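Local coordinates for protein origin of replication complex subunit 1B (Arabidopsis thaliana, PDB 5HH7) that reads the histone H3 tail through its BAH-PHD cassette and, within the origin recognition complex, binds origins of replication, at residues Ile65-Cys70 and Trp91-Cys96. Sequence-based numbering, arbitrary orientation.
Sequences IECDDC and WICQFC. With ZN (zinc ion), chain D.
C67 and C70 of 65-70 and C93 and C96 of 91-96 share one zinc ion, the four-cysteine site of this PHD finger. Metal lengths are even: C67 SG and C93 SG each lie 2.6 Å from zinc, and the other two sulfurs bind at similar range. Around the ion, C70 CB packs on C96 SG.

The sulfur of C67 does more than bind metal. With SG anti to its backbone N (chi1 170°), it accepts C93 N across the contact at 3.3 Å and, within its own segment, the amides of D69 and C70. Three N-H groups and the metal thus grip one thiolate; these amides probably spread its negative charge, as in other CxxC zinc knuckles. C93, the N-cap of helix 94-98, accepts C96 N on its SG.

D68 is joined to the W91 backbone twice, through its own amide and through its carboxylate. D68 N donates to W91 O at 2.9 Å, while W91 N reaches D68 OD2 at 2.8 Å, approaching from above the carboxylate, 55° out of its plane. Both bonds are close to straight.

Apolar contact centres on the W91 indole. I65 CD1 sits 3.5 Å from the centroid of the six-membered ring and 2° off its normal, a CH-pi contact, whereas C67 CA meets the ring edge at CZ3, 3.6 Å away. Separately, I92 CG2 makes a van der Waals contact with D69 OD2 at 3.4 Å.

E66 forms backbone hydrogen bonds with the bound H3 peptide, and an apolar side chain of the peptide packs on W91, so the zinc-held junction forms part of the histone-binding surface. Strand 64-66 pairs with strand 73-75, where I65 bonds to F74 through the backbone and F74 packs on C67 and C93.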
ATOM      1  N   ILE A  65     -13.567   0.517  11.816  1.00 35.50           N
ATOM      2  CA  ILE A  65     -13.562   0.954  10.424  1.00 32.61           C
ATOM      3  C   ILE A  65     -12.536   2.050  10.174  1.00 33.69           C
ATOM      4  O   ILE A  65     -11.962   2.613  11.107  1.00 37.16           O
ATOM      5  CB  ILE A  65     -14.952   1.423   9.952  1.00 37.29           C
ATOM      6  CG1 ILE A  65     -15.428   2.619  10.777  1.00 38.24           C
ATOM      7  CG2 ILE A  65     -15.951   0.276  10.027  1.00 35.20           C
ATOM      8  CD1 ILE A  65     -16.725   3.220  10.279  1.00 38.62           C
ATOM      9  N   GLU A  66     -12.324   2.346   8.899  1.00 29.04           N
ATOM     10  CA  GLU A  66     -11.277   3.254   8.470  1.00 27.90           C
ATOM     11  C   GLU A  66     -11.890   4.478   7.802  1.00 29.79           C
ATOM     12  O   GLU A  66     -12.766   4.353   6.947  1.00 28.03           O
ATOM     13  CB  GLU A  66     -10.364   2.520   7.489  1.00 29.18           C
ATOM     14  CG  GLU A  66      -9.278   3.361   6.856  1.00 29.95           C
ATOM     15  CD  GLU A  66      -8.362   2.522   5.986  1.00 28.75           C
ATOM     16  OE1 GLU A  66      -8.607   2.440   4.763  1.00 23.26           O
ATOM     17  OE2 GLU A  66      -7.409   1.928   6.534  1.00 28.44           O
ATOM     18  N   CYS A  67     -11.435   5.661   8.197  1.00 28.75           N
ATOM     19  CA  CYS A  67     -11.931   6.889   7.592  1.00 27.53           C
ATOM     20  C   CYS A  67     -11.343   7.065   6.197  1.00 28.92           C
ATOM     21  O   CYS A  67     -10.139   6.923   6.015  1.00 28.52           O
ATOM     22  CB  CYS A  67     -11.580   8.094   8.462  1.00 31.80           C
ATOM     23  SG  CYS A  67     -11.905   9.655   7.647  1.00 33.19           S
ATOM     24  N   ASP A  68     -12.197   7.364   5.218  1.00 27.76           N
ATOM     25  CA  ASP A  68     -11.754   7.585   3.840  1.00 21.04           C
ATOM     26  C   ASP A  68     -10.682   8.663   3.731  1.00 25.57           C
ATOM     27  O   ASP A  68      -9.835   8.605   2.841  1.00 27.42           O
ATOM     28  CB  ASP A  68     -12.931   7.989   2.944  1.00 24.63           C
ATOM     29  CG  ASP A  68     -13.884   6.849   2.676  1.00 24.75           C
ATOM     30  OD1 ASP A  68     -13.507   5.690   2.946  1.00 25.37           O
ATOM     31  OD2 ASP A  68     -15.005   7.115   2.187  1.00 26.54           O
ATOM     32  N   ASP A  69     -10.729   9.648   4.624  1.00 26.28           N
ATOM     33  CA  ASP A  69      -9.848  10.810   4.519  1.00 29.36           C
ATOM     34  C   ASP A  69      -8.542  10.670   5.298  1.00 33.48           C
ATOM     35  O   ASP A  69      -7.460  10.668   4.706  1.00 33.36           O
ATOM     36  CB  ASP A  69     -10.583  12.092   4.929  1.00 45.18           C
ATOM     37  CG  ASP A  69     -11.532  12.586   3.856  1.00 64.93           C
ATOM     38  OD1 ASP A  69     -11.483  12.038   2.735  1.00 72.37           O
ATOM     39  OD2 ASP A  69     -12.316  13.521   4.127  1.00 69.67           O
ATOM     40  N   CYS A  70      -8.647  10.551   6.620  1.00 35.27           N
ATOM     41  CA  CYS A  70      -7.465  10.503   7.475  1.00 35.34           C
ATOM     42  C   CYS A  70      -6.920   9.086   7.639  1.00 32.78           C
ATOM     43  O   CYS A  70      -5.826   8.901   8.170  1.00 35.69           O
ATOM     44  CB  CYS A  70      -7.776  11.101   8.851  1.00 37.89           C
ATOM     45  SG  CYS A  70      -8.566   9.951  10.004  1.00 40.82           S
ATOM     46  N   TRP A  91     -17.352   7.031   3.739  1.00 25.99           N
ATOM     47  CA  TRP A  91     -17.465   7.380   5.149  1.00 30.60           C
ATOM     48  C   TRP A  91     -16.230   8.126   5.627  1.00 30.36           C
ATOM     49  O   TRP A  91     -15.105   7.701   5.377  1.00 28.42           O
ATOM     50  CB  TRP A  91     -17.684   6.139   6.016  1.00 30.85           C
ATOM     51  CG  TRP A  91     -17.880   6.469   7.471  1.00 33.70           C
ATOM     52  CD1 TRP A  91     -19.053   6.795   8.088  1.00 38.75           C
ATOM     53  CD2 TRP A  91     -16.867   6.515   8.485  1.00 36.69           C
ATOM     54  NE1 TRP A  91     -18.835   7.037   9.424  1.00 40.67           N
ATOM     55  CE2 TRP A  91     -17.503   6.872   9.692  1.00 41.46           C
ATOM     56  CE3 TRP A  91     -15.487   6.287   8.489  1.00 33.70           C
ATOM     57  CZ2 TRP A  91     -16.805   7.006  10.892  1.00 43.72           C
ATOM     58  CZ3 TRP A  91     -14.796   6.421   9.681  1.00 36.90           C
ATOM     59  CH2 TRP A  91     -15.458   6.776  10.866  1.00 44.12           C
ATOM     60  N   ILE A  92     -16.452   9.247   6.304  1.00 31.21           N
ATOM     61  CA  ILE A  92     -15.372   9.956   6.976  1.00 35.76           C
ATOM     62  C   ILE A  92     -15.748  10.178   8.431  1.00 38.08           C
ATOM     63  O   ILE A  92     -16.929  10.208   8.783  1.00 38.00           O
ATOM     64  CB  ILE A  92     -15.049  11.309   6.311  1.00 32.73           C
ATOM     65  CG1 ILE A  92     -16.257  12.246   6.375  1.00 39.14           C
ATOM     66  CG2 ILE A  92     -14.591  11.101   4.873  1.00 30.87           C
ATOM     67  CD1 ILE A  92     -15.958  13.654   5.900  1.00 39.79           C
ATOM     68  N   CYS A  93     -14.740  10.333   9.280  1.00 33.86           N
ATOM     69  CA  CYS A  93     -14.983  10.469  10.706  1.00 38.21           C
ATOM     70  C   CYS A  93     -15.392  11.892  11.065  1.00 41.74           C
ATOM     71  O   CYS A  93     -15.405  12.781  10.212  1.00 40.96           O
ATOM     72  CB  CYS A  93     -13.740  10.080  11.489  1.00 37.52           C
ATOM     73  SG  CYS A  93     -12.481  11.357  11.485  1.00 41.25           S
ATOM     74  N   GLN A  94     -15.718  12.098  12.337  1.00 50.83           N
ATOM     75  CA  GLN A  94     -16.187  13.393  12.819  1.00 58.76           C
ATOM     76  C   GLN A  94     -15.129  14.485  12.698  1.00 59.34           C
ATOM     77  O   GLN A  94     -15.453  15.642  12.434  1.00 58.92           O
ATOM     78  CB  GLN A  94     -16.661  13.280  14.269  1.00 72.60           C
ATOM     79  CG  GLN A  94     -15.657  12.628  15.204  1.00 85.59           C
ATOM     80  CD  GLN A  94     -16.159  11.316  15.772  1.00 95.83           C
ATOM     81  OE1 GLN A  94     -16.773  10.514  15.069  1.00100.19           O
ATOM     82  NE2 GLN A  94     -15.905  11.094  17.057  1.00 97.28           N
ATOM     83  N   PHE A  95     -13.866  14.116  12.888  1.00 55.94           N
ATOM     84  CA  PHE A  95     -12.777  15.083  12.829  1.00 55.13           C
ATOM     85  C   PHE A  95     -12.574  15.613  11.415  1.00 52.82           C
ATOM     86  O   PHE A  95     -12.312  16.799  11.223  1.00 52.13           O
ATOM     87  CB  PHE A  95     -11.484  14.473  13.369  1.00 58.52           C
ATOM     88  CG  PHE A  95     -11.569  14.062  14.808  1.00 66.23           C
ATOM     89  CD1 PHE A  95     -11.555  15.016  15.813  1.00 76.26           C
ATOM     90  CD2 PHE A  95     -11.672  12.727  15.158  1.00 64.63           C
ATOM     91  CE1 PHE A  95     -11.639  14.645  17.140  1.00 80.09           C
ATOM     92  CE2 PHE A  95     -11.756  12.350  16.483  1.00 73.72           C
ATOM     93  CZ  PHE A  95     -11.738  13.310  17.476  1.00 78.16           C
ATOM     94  N   CYS A  96     -12.697  14.733  10.427  1.00 48.75           N
ATOM     95  CA  CYS A  96     -12.569  15.143   9.035  1.00 45.26           C
ATOM     96  C   CYS A  96     -13.838  15.832   8.542  1.00 50.05           C
ATOM     97  O   CYS A  96     -13.801  16.612   7.593  1.00 53.35           O
ATOM     98  CB  CYS A  96     -12.210  13.952   8.149  1.00 39.11           C
ATOM     99  SG  CYS A  96     -10.475  13.486   8.275  1.00 41.16           S
TER
HETATM  100 ZN    ZN D 401     -10.867  11.156   9.457  1.00 51.42          ZN